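Local coordinates for protein lantibiotic dehydratase (Microbispora corallina, PDB 5EHK) that probably dehydrates serine and threonine residues of the NAI-107 precursor peptide, drawing on glutamyl-tRNA as donor of the activating glutamate, at residues A158-G163 with L374-P379; P287-D292 with N581-P586; V522-G527 with T685-P690; S530-A535 with A553-R558. All coordinates share one frame; numbering follows the deposited sequence.

Interaction 1: residues A158-G163 with L374-P379; sequences AKWLAG and LEVRLP
The indole of Trp160 and the branched side chain of Val376 lie side by side and point the same way from neighbouring antiparallel strands, 159-162 and 366-379. Val376 CG2 sits over one face of the six-membered ring, 3.9 Å from its centroid and 8° off the normal, a CH-pi contact that suits a stubby methyl beside a broad aromatic plane. Leu374 approaches the indole obliquely, and its CD1 methyl lies 3.8 Å from Trp160 CD1 and equally near Ala162 CB, so one leucine branch fills the angle between a large side chain and a small one.

The other face of this pair of strands carries the charged groups, with Leu161 beside them. Glu375 reaches out fully extended, while Lys159 starts alongside Arg377, CB to CB at 3.8 Å, and then folds back at chi3 (-78°), which swings its ammonium toward the carboxylate. Lys159 NZ is 3.3 Å from Glu375 OE2, a weak hydrogen bond within a salt bridge. Arg377 NE meets the same oxygen at 3.1 Å, with the acceptor close to the guanidinium plane; the donor comes from the anti side, tilted well out of the carboxylate plane.

Between the faces, Lys159 and Arg377 form one hydrogen-bonded pair, Arg377 N to Lys159 O at 2.9 Å, and Leu161 with Glu375 forms the next. Beyond them, helix 512-516 touches the Trp160 side through Leu512. With two cationic groups sharing Glu375 OE2, the carboxylate is probably kept ionised, and the network would offset the closeness of Lys159 and Arg377 at this surface contact.

Interaction 2: residues P287-D292 with N581-P586; sequences PPLDGD and NLAHTP
Leu289 packs against Ala583 and His584 in the close-fitting part of the contact. Its CD2 methyl lies 3.6 Å from His584 CE1, approaching the imidazole obliquely, while CD1 meets Ala583 CB at 3.9 Å. Because CG stands opposite the carbonyl carbon (chi1 -50°), each branch meets a different neighbour, a task that suits a forked aliphatic side chain. His584 is itself the centre of an inverse gamma turn, which kinks the chain at the histidine that Leu289 touches. Gly291 is also closely packed: at phi 121° it takes a conformation well suited to a residue without a side chain, and its bare CA passes 3.7 Å from Thr585 N. Beside it, Pro586 CA makes a CA-H...O contact with Asp290 O.

The looser side relies on water in place of direct bonds. One water sits at the edge of the His584 ring in its plane, 2.7 Å from ND1, and also accepts from Gly291 N and donates to Asp292 O. A second appears to link the carbonyls of Leu289 and Ala583.

Around this pair of loops, Asp290 OD2 is hydrogen-bonded to Ser600 OG and Arg592, of strand 591-595, binds the carbonyl of Pro288. Met174 of helix 174-185 and Pro294 of helix 294-306 both pack against His584.

Interaction 3: residues V522-G527 with T685-P690; sequences VVLAPG and TLLAAP
Peptide groups are the only flat groups where Val522 meets Leu686; no side chain of the contact carries a ring or a planar polar end. Side chains rise from both faces of the paired strands: Val523 and Leu686 on one, Val522 and Thr685 on the other. The strands, 521-524 and 685-693, run parallel. Leu686 N donates to Val522 O at 2.7 Å, and Leu524 N returns a bond of 3.0 Å to Leu686 O, with an N-H...O angle of 161°. One residue thus donates and accepts on successive rungs, the usual parallel pattern.

On the first face, Val523 CG2 lies beside Leu686 CB at 4.0 Å, the two chains pointing the same way. Beta-branched valine is at ease in such extended backbone. On the second, a chi1 of -54° sets Thr685 OG1 beside the backbone N and puts CG2 opposite that nitrogen, where the methyl meets Leu524 CD1 at 3.6 Å. The other leucine branch, CD2, touches Leu687 CD2 at 3.7 Å, just where the chain turns a corner and leaves the pairing.

Helix 380-395 covers this second face, its Leu393 touching both Leu524 and Leu687. Threonine therefore serves two chemistries at once: its methyl joins the apolar packing with Leu524, while its buried OG1 is satisfied by a hydrogen bond with Glu385 OE2 of the same helix.

Interaction 4: residues S530-A535 with A553-R558; sequences SHHAGA and ARQAGR
His532 NE2 donates to Gln555 OE1 across 3.0 Å, at an N-H...O angle of 166°, tying a type II beta turn (His532 to Ala535) to the last turn of helix 545-556. The oxygen lies in the plane of the imidazole, at its edge, whereas the ring nitrogen stands above the plane of the amide carbonyl; the two planes are 71° apart. With CG of His532 trans to the backbone N, the ring swings over to the helix end and NE2 reaches Gln555. Gln555 stretches out beyond CG to meet it, and its CG packs 3.5 Å from Ala533 O. An amide suits the place, since it can accept from the histidine while donating elsewhere.

Arg558, just past the helix, crosses the ring at about a right angle. Its CD methylene lies at the imidazole edge, 3.8 Å from His532 CE1, so the aliphatic part of the arginine does the touching. Its guanidinium is used elsewhere, NH2 bonding to Val632 O and NE to Ser589 OG.

The turn is held from within and from behind. Ser530 OG accepts from His532 N at 3.1 Å, an ST turn, and Glu502 holds both that hydroxyl and the backbone N of Gly534. Gly534 occupies the third position of the type II turn, where a positive phi (112°) suits glycine. Its CA faces the glutamine amide, and a bridging water donates to Gly534 O at 2.9 Å and accepts from Gln555 NE2 at 3.0 Å.

From the N terminus, strand 159-162 comes first, and interaction 1 closes when strand 366-379 returns beside it. Before that closure the chain has already passed 287-292, so interactions 1 and 2 cross. Strand 521-524 then opens interaction 3, and the loop following it opens interaction 4, which closes soon afterwards at the end of helix 545-556. Interaction 2 closes next at 581-586 and interaction 3 last, at strand 685-693; these two cross, and both enclose interaction 4. Interactions 1 and 3 pair strands and follow one another in series, with centres 21 Å apart. Interactions 2 and 4 join loops and a helix end, with nearest atoms about 5 Å apart.

Interaction 1: residues A158-G163 with L374-P379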
# COMPACT_ATOMS: atom_id res chain seq x y z
N ALA A 158 -26.41 13.62 44.84
CA ALA A 158 -26.98 12.66 43.90
C ALA A 158 -28.50 12.68 43.98
O ALA A 158 -29.06 12.96 45.03
CB ALA A 158 -26.47 11.26 44.19
N LYS A 159 -29.15 12.43 42.84
CA LYS A 159 -30.60 12.32 42.77
C LYS A 159 -30.99 11.44 41.57
O LYS A 159 -30.35 11.51 40.52
CB LYS A 159 -31.23 13.72 42.65
CG LYS A 159 -32.76 13.71 42.50
CD LYS A 159 -33.37 15.07 42.15
CE LYS A 159 -33.48 16.02 43.33
NZ LYS A 159 -34.48 17.10 43.04
N TRP A 160 -32.03 10.64 41.70
CA TRP A 160 -32.50 9.83 40.58
C TRP A 160 -34.01 9.62 40.56
O TRP A 160 -34.50 8.54 40.84
CB TRP A 160 -31.80 8.47 40.55
CG TRP A 160 -31.95 7.74 39.23
CD1 TRP A 160 -33.07 7.10 38.76
CD2 TRP A 160 -30.94 7.57 38.22
NE1 TRP A 160 -32.82 6.55 37.52
CE2 TRP A 160 -31.52 6.82 37.17
CE3 TRP A 160 -29.60 7.98 38.11
CZ2 TRP A 160 -30.80 6.47 36.02
CZ3 TRP A 160 -28.89 7.62 36.96
CH2 TRP A 160 -29.49 6.88 35.93
N LEU A 161 -34.74 10.68 40.23
CA LEU A 161 -36.19 10.65 40.28
C LEU A 161 -36.87 10.16 39.00
O LEU A 161 -37.23 10.95 38.14
CB LEU A 161 -36.72 12.04 40.66
CG LEU A 161 -38.06 12.04 41.41
CD1 LEU A 161 -37.90 11.33 42.75
CD2 LEU A 161 -38.55 13.48 41.58
N ALA A 162 -37.08 8.85 38.91
CA ALA A 162 -37.83 8.30 37.78
C ALA A 162 -39.31 8.61 37.94
O ALA A 162 -39.89 8.30 38.98
CB ALA A 162 -37.60 6.81 37.67
N GLY A 163 -39.90 9.20 36.91
CA GLY A 163 -41.32 9.50 36.89
C GLY A 163 -42.06 8.61 35.91
O GLY A 163 -41.62 7.49 35.62
N LEU A 374 -37.78 11.93 34.08
CA LEU A 374 -36.68 11.40 34.87
C LEU A 374 -35.79 12.56 35.21
O LEU A 374 -35.38 13.34 34.35
CB LEU A 374 -35.90 10.34 34.09
CG LEU A 374 -34.62 9.66 34.61
CD1 LEU A 374 -34.88 8.67 35.76
CD2 LEU A 374 -33.92 8.93 33.46
N GLU A 375 -35.50 12.70 36.49
CA GLU A 375 -34.57 13.70 36.94
C GLU A 375 -33.31 12.99 37.40
O GLU A 375 -33.37 12.03 38.16
CB GLU A 375 -35.18 14.56 38.03
CG GLU A 375 -34.31 15.74 38.44
CD GLU A 375 -34.97 16.61 39.50
OE1 GLU A 375 -36.04 16.21 40.04
OE2 GLU A 375 -34.39 17.68 39.81
N VAL A 376 -32.18 13.42 36.86
CA VAL A 376 -30.92 12.83 37.24
C VAL A 376 -29.93 13.89 37.67
O VAL A 376 -29.73 14.89 36.99
CB VAL A 376 -30.31 12.00 36.10
CG1 VAL A 376 -28.90 11.57 36.47
CG2 VAL A 376 -31.17 10.77 35.82
N ARG A 377 -29.34 13.67 38.84
CA ARG A 377 -28.28 14.54 39.29
C ARG A 377 -27.12 13.71 39.76
O ARG A 377 -27.30 12.66 40.37
CB ARG A 377 -28.76 15.48 40.40
CG ARG A 377 -29.57 16.63 39.87
CD ARG A 377 -30.35 17.30 40.96
NE ARG A 377 -31.39 18.17 40.40
CZ ARG A 377 -31.26 19.48 40.26
NH1 ARG A 377 -30.14 20.08 40.66
NH2 ARG A 377 -32.25 20.19 39.74
N LEU A 378 -25.91 14.17 39.46
CA LEU A 378 -24.75 13.41 39.85
C LEU A 378 -23.80 14.35 40.57
O LEU A 378 -23.68 15.52 40.20
CB LEU A 378 -24.08 12.79 38.62
CG LEU A 378 -24.88 11.89 37.69
CD1 LEU A 378 -24.04 11.61 36.45
CD2 LEU A 378 -25.28 10.58 38.36
N PRO A 379 -23.13 13.86 41.62
CA PRO A 379 -22.24 14.68 42.42
C PRO A 379 -20.99 15.02 41.64
O PRO A 379 -20.72 14.42 40.61
CB PRO A 379 -21.87 13.75 43.57
CG PRO A 379 -21.96 12.39 42.99
CD PRO A 379 -23.18 12.47 42.10

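Interaction 2: residues P287-D292 with N581-P586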
# COMPACT_ATOMS: atom_id res chain seq x y z
N PRO A 287 -36.93 22.87 3.85
CA PRO A 287 -36.58 23.10 5.25
C PRO A 287 -35.09 23.33 5.38
O PRO A 287 -34.33 22.50 4.90
CB PRO A 287 -36.99 21.80 5.94
CG PRO A 287 -37.94 21.11 5.00
CD PRO A 287 -37.46 21.51 3.63
N PRO A 288 -34.68 24.46 5.99
CA PRO A 288 -33.26 24.85 6.15
C PRO A 288 -32.44 23.90 7.02
O PRO A 288 -31.21 23.95 6.97
CB PRO A 288 -33.35 26.22 6.84
CG PRO A 288 -34.71 26.24 7.48
CD PRO A 288 -35.59 25.46 6.57
N LEU A 289 -33.10 23.04 7.78
CA LEU A 289 -32.45 22.23 8.80
C LEU A 289 -31.66 23.09 9.78
O LEU A 289 -30.47 22.86 10.03
CB LEU A 289 -31.56 21.14 8.19
CG LEU A 289 -32.18 20.28 7.11
CD1 LEU A 289 -31.26 19.14 6.77
CD2 LEU A 289 -33.54 19.77 7.54
N ASP A 290 -32.32 24.09 10.35
CA ASP A 290 -31.66 24.95 11.32
C ASP A 290 -32.11 24.70 12.75
O ASP A 290 -31.67 25.38 13.67
CB ASP A 290 -31.88 26.41 10.97
CG ASP A 290 -33.35 26.74 10.78
OD1 ASP A 290 -34.23 25.89 11.06
OD2 ASP A 290 -33.61 27.87 10.32
N GLY A 291 -32.97 23.71 12.95
CA GLY A 291 -33.43 23.39 14.30
C GLY A 291 -34.93 23.50 14.52
O GLY A 291 -35.46 22.85 15.42
N ASP A 292 -35.62 24.28 13.70
CA ASP A 292 -37.08 24.38 13.74
C ASP A 292 -37.74 23.10 13.26
O ASP A 292 -37.09 22.25 12.67
CB ASP A 292 -37.57 25.57 12.90
CG ASP A 292 -39.07 25.89 13.11
OD1 ASP A 292 -39.62 25.53 14.19
OD2 ASP A 292 -39.67 26.53 12.21
N ASN A 581 -33.70 13.09 8.95
CA ASN A 581 -34.54 13.28 10.14
C ASN A 581 -33.74 13.61 11.39
O ASN A 581 -34.32 14.00 12.40
CB ASN A 581 -35.36 12.02 10.42
CG ASN A 581 -36.53 11.85 9.47
OD1 ASN A 581 -37.20 12.82 9.13
ND2 ASN A 581 -36.76 10.62 9.03
N LEU A 582 -32.42 13.46 11.32
CA LEU A 582 -31.57 13.69 12.49
C LEU A 582 -30.74 14.96 12.39
O LEU A 582 -29.74 15.12 13.08
CB LEU A 582 -30.66 12.48 12.73
CG LEU A 582 -31.33 11.11 12.78
CD1 LEU A 582 -30.31 10.02 12.99
CD2 LEU A 582 -32.39 11.07 13.88
N ALA A 583 -31.14 15.85 11.50
CA ALA A 583 -30.33 17.00 11.17
C ALA A 583 -31.02 18.29 11.56
O ALA A 583 -30.57 19.38 11.18
CB ALA A 583 -29.93 17.00 9.70
N HIS A 584 -32.13 18.18 12.28
CA HIS A 584 -32.84 19.36 12.80
C HIS A 584 -32.14 19.95 14.02
O HIS A 584 -32.63 19.84 15.13
CB HIS A 584 -34.27 18.99 13.14
CG HIS A 584 -35.04 18.47 11.97
ND1 HIS A 584 -35.26 19.24 10.84
CD2 HIS A 584 -35.57 17.26 11.71
CE1 HIS A 584 -35.93 18.52 9.96
NE2 HIS A 584 -36.13 17.31 10.46
N THR A 585 -31.00 20.60 13.79
CA THR A 585 -30.08 20.93 14.85
C THR A 585 -29.63 22.36 14.73
O THR A 585 -29.18 22.77 13.68
CB THR A 585 -28.88 20.03 14.75
OG1 THR A 585 -28.22 20.29 13.51
CG2 THR A 585 -29.32 18.57 14.77
N PRO A 586 -29.74 23.13 15.81
CA PRO A 586 -29.52 24.58 15.71
C PRO A 586 -28.05 24.97 15.63
O PRO A 586 -27.17 24.26 16.10
CB PRO A 586 -30.14 25.11 17.01
CG PRO A 586 -30.01 23.99 17.98
CD PRO A 586 -30.08 22.71 17.18
O HOH W 1 -28.81 20.66 9.93
O HOH W 2 -34.51 21.67 11.62

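Interaction 3: residues V522-G527 with T685-P690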
# COMPACT_ATOMS: atom_id res chain seq x y z
N VAL A 522 -17.67 4.32 36.37
CA VAL A 522 -18.07 4.94 35.09
C VAL A 522 -17.67 4.03 33.92
O VAL A 522 -16.49 3.69 33.76
CB VAL A 522 -17.41 6.29 34.86
CG1 VAL A 522 -17.90 6.88 33.52
CG2 VAL A 522 -17.73 7.22 35.99
N VAL A 523 -18.64 3.63 33.11
CA VAL A 523 -18.35 2.73 32.00
C VAL A 523 -18.54 3.46 30.66
O VAL A 523 -19.65 3.91 30.35
CB VAL A 523 -19.22 1.47 32.08
CG1 VAL A 523 -18.98 0.54 30.89
CG2 VAL A 523 -18.95 0.74 33.38
N LEU A 524 -17.46 3.63 29.89
CA LEU A 524 -17.57 4.29 28.59
C LEU A 524 -18.47 3.47 27.69
O LEU A 524 -18.22 2.29 27.48
CB LEU A 524 -16.20 4.46 27.94
CG LEU A 524 -15.42 5.74 28.27
CD1 LEU A 524 -15.63 6.17 29.71
CD2 LEU A 524 -13.94 5.50 28.01
N ALA A 525 -19.52 4.09 27.18
CA ALA A 525 -20.57 3.36 26.49
C ALA A 525 -20.11 2.94 25.10
O ALA A 525 -19.24 3.59 24.52
CB ALA A 525 -21.83 4.20 26.41
N PRO A 526 -20.71 1.87 24.55
CA PRO A 526 -20.43 1.54 23.15
C PRO A 526 -21.06 2.57 22.21
O PRO A 526 -22.01 3.26 22.58
CB PRO A 526 -21.10 0.17 22.97
CG PRO A 526 -22.21 0.17 23.98
CD PRO A 526 -21.67 0.93 25.17
N GLY A 527 -20.52 2.69 21.01
CA GLY A 527 -21.00 3.66 20.05
C GLY A 527 -19.93 4.72 19.86
O GLY A 527 -19.00 4.80 20.66
N THR A 685 -13.13 4.28 36.22
CA THR A 685 -13.59 4.21 34.83
C THR A 685 -13.17 2.97 34.02
O THR A 685 -11.99 2.63 33.93
CB THR A 685 -13.10 5.43 34.02
OG1 THR A 685 -13.49 6.65 34.66
CG2 THR A 685 -13.69 5.41 32.64
N LEU A 686 -14.17 2.33 33.42
CA LEU A 686 -13.96 1.28 32.42
C LEU A 686 -13.83 1.89 31.01
O LEU A 686 -14.82 2.20 30.35
CB LEU A 686 -15.13 0.30 32.45
CG LEU A 686 -14.81 -1.15 32.83
CD1 LEU A 686 -14.28 -1.20 34.25
CD2 LEU A 686 -16.06 -2.03 32.67
N LEU A 687 -12.58 2.08 30.57
CA LEU A 687 -12.30 2.60 29.23
C LEU A 687 -12.84 1.65 28.14
O LEU A 687 -13.24 2.09 27.07
CB LEU A 687 -10.79 2.78 29.05
CG LEU A 687 -10.11 3.72 30.03
CD1 LEU A 687 -8.60 3.78 29.82
CD2 LEU A 687 -10.72 5.11 29.89
N ALA A 688 -12.86 0.36 28.44
CA ALA A 688 -13.40 -0.64 27.54
C ALA A 688 -14.02 -1.72 28.40
O ALA A 688 -13.46 -2.10 29.42
CB ALA A 688 -12.30 -1.23 26.66
N ALA A 689 -15.20 -2.19 27.99
CA ALA A 689 -15.91 -3.26 28.68
C ALA A 689 -15.26 -4.63 28.43
O ALA A 689 -14.47 -4.79 27.50
CB ALA A 689 -17.38 -3.27 28.24
N PRO A 690 -15.55 -5.63 29.28
CA PRO A 690 -15.02 -6.96 28.98
C PRO A 690 -15.72 -7.55 27.76
O PRO A 690 -16.85 -7.17 27.45
CB PRO A 690 -15.32 -7.77 30.25
CG PRO A 690 -15.50 -6.75 31.31
CD PRO A 690 -16.17 -5.59 30.61

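Interaction 4: residues S530-A535 with A553-R558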
# COMPACT_ATOMS: atom_id res chain seq x y z
N SER A 530 -18.17 12.13 19.96
CA SER A 530 -18.22 13.26 19.06
C SER A 530 -17.01 14.17 19.27
O SER A 530 -16.26 14.01 20.25
CB SER A 530 -19.52 14.01 19.28
OG SER A 530 -19.29 15.18 20.03
N HIS A 531 -16.78 15.11 18.35
CA HIS A 531 -15.70 16.04 18.56
C HIS A 531 -16.21 17.46 18.79
O HIS A 531 -15.44 18.43 18.76
CB HIS A 531 -14.74 15.97 17.38
CG HIS A 531 -13.98 14.69 17.32
ND1 HIS A 531 -13.08 14.31 18.30
CD2 HIS A 531 -14.03 13.66 16.44
CE1 HIS A 531 -12.59 13.12 18.01
NE2 HIS A 531 -13.16 12.70 16.89
N HIS A 532 -17.50 17.57 19.09
CA HIS A 532 -18.12 18.87 19.33
C HIS A 532 -19.04 18.89 20.55
O HIS A 532 -20.03 18.17 20.61
CB HIS A 532 -18.95 19.27 18.12
CG HIS A 532 -19.59 20.61 18.25
ND1 HIS A 532 -18.91 21.79 18.04
CD2 HIS A 532 -20.85 20.96 18.61
CE1 HIS A 532 -19.72 22.81 18.23
NE2 HIS A 532 -20.91 22.33 18.58
N ALA A 533 -18.72 19.71 21.54
CA ALA A 533 -19.62 19.88 22.70
C ALA A 533 -20.99 20.37 22.25
O ALA A 533 -21.10 21.48 21.71
CB ALA A 533 -19.02 20.85 23.68
N GLY A 534 -22.03 19.55 22.41
CA GLY A 534 -23.36 19.96 21.96
C GLY A 534 -23.93 19.18 20.77
O GLY A 534 -25.14 19.25 20.48
N ALA A 535 -23.06 18.44 20.07
CA ALA A 535 -23.49 17.75 18.86
C ALA A 535 -24.56 16.72 19.15
O ALA A 535 -25.56 16.64 18.43
CB ALA A 535 -22.30 17.10 18.18
N ALA A 553 -25.68 28.66 25.19
CA ALA A 553 -24.82 29.71 25.72
C ALA A 553 -23.34 29.35 25.63
O ALA A 553 -22.50 30.20 25.35
CB ALA A 553 -25.20 30.03 27.15
N ARG A 554 -23.05 28.09 25.91
CA ARG A 554 -21.70 27.56 25.84
C ARG A 554 -21.17 27.50 24.39
O ARG A 554 -20.02 27.86 24.11
CB ARG A 554 -21.67 26.19 26.48
CG ARG A 554 -22.08 26.24 27.90
CD ARG A 554 -21.92 24.90 28.50
NE ARG A 554 -21.78 24.94 29.95
CZ ARG A 554 -20.73 25.45 30.58
NH1 ARG A 554 -19.72 26.02 29.90
NH2 ARG A 554 -20.69 25.41 31.91
N GLN A 555 -22.02 27.03 23.49
CA GLN A 555 -21.67 26.96 22.08
C GLN A 555 -21.50 28.36 21.50
O GLN A 555 -20.63 28.58 20.65
CB GLN A 555 -22.68 26.12 21.28
CG GLN A 555 -22.60 24.62 21.54
CD GLN A 555 -23.62 23.84 20.73
OE1 GLN A 555 -23.43 23.62 19.53
NE2 GLN A 555 -24.70 23.42 21.37
N ALA A 556 -22.31 29.30 21.97
CA ALA A 556 -22.19 30.68 21.54
C ALA A 556 -20.79 31.22 21.83
O ALA A 556 -20.31 32.12 21.14
CB ALA A 556 -23.23 31.55 22.23
N GLY A 557 -20.17 30.68 22.87
CA GLY A 557 -18.83 31.06 23.24
C GLY A 557 -17.86 29.89 23.20
O GLY A 557 -16.94 29.85 24.01
N ARG A 558 -18.06 28.95 22.28
CA ARG A 558 -17.21 27.77 22.18
C ARG A 558 -15.72 28.11 22.03
O ARG A 558 -15.36 29.16 21.53
CB ARG A 558 -17.70 26.81 21.08
CG ARG A 558 -17.44 27.18 19.58
CD ARG A 558 -18.34 26.28 18.70
NE ARG A 558 -18.21 26.52 17.27
CZ ARG A 558 -17.20 26.06 16.53
NH1 ARG A 558 -16.24 25.34 17.10
NH2 ARG A 558 -17.13 26.34 15.24
O HOH W 3 -26.46 21.65 19.67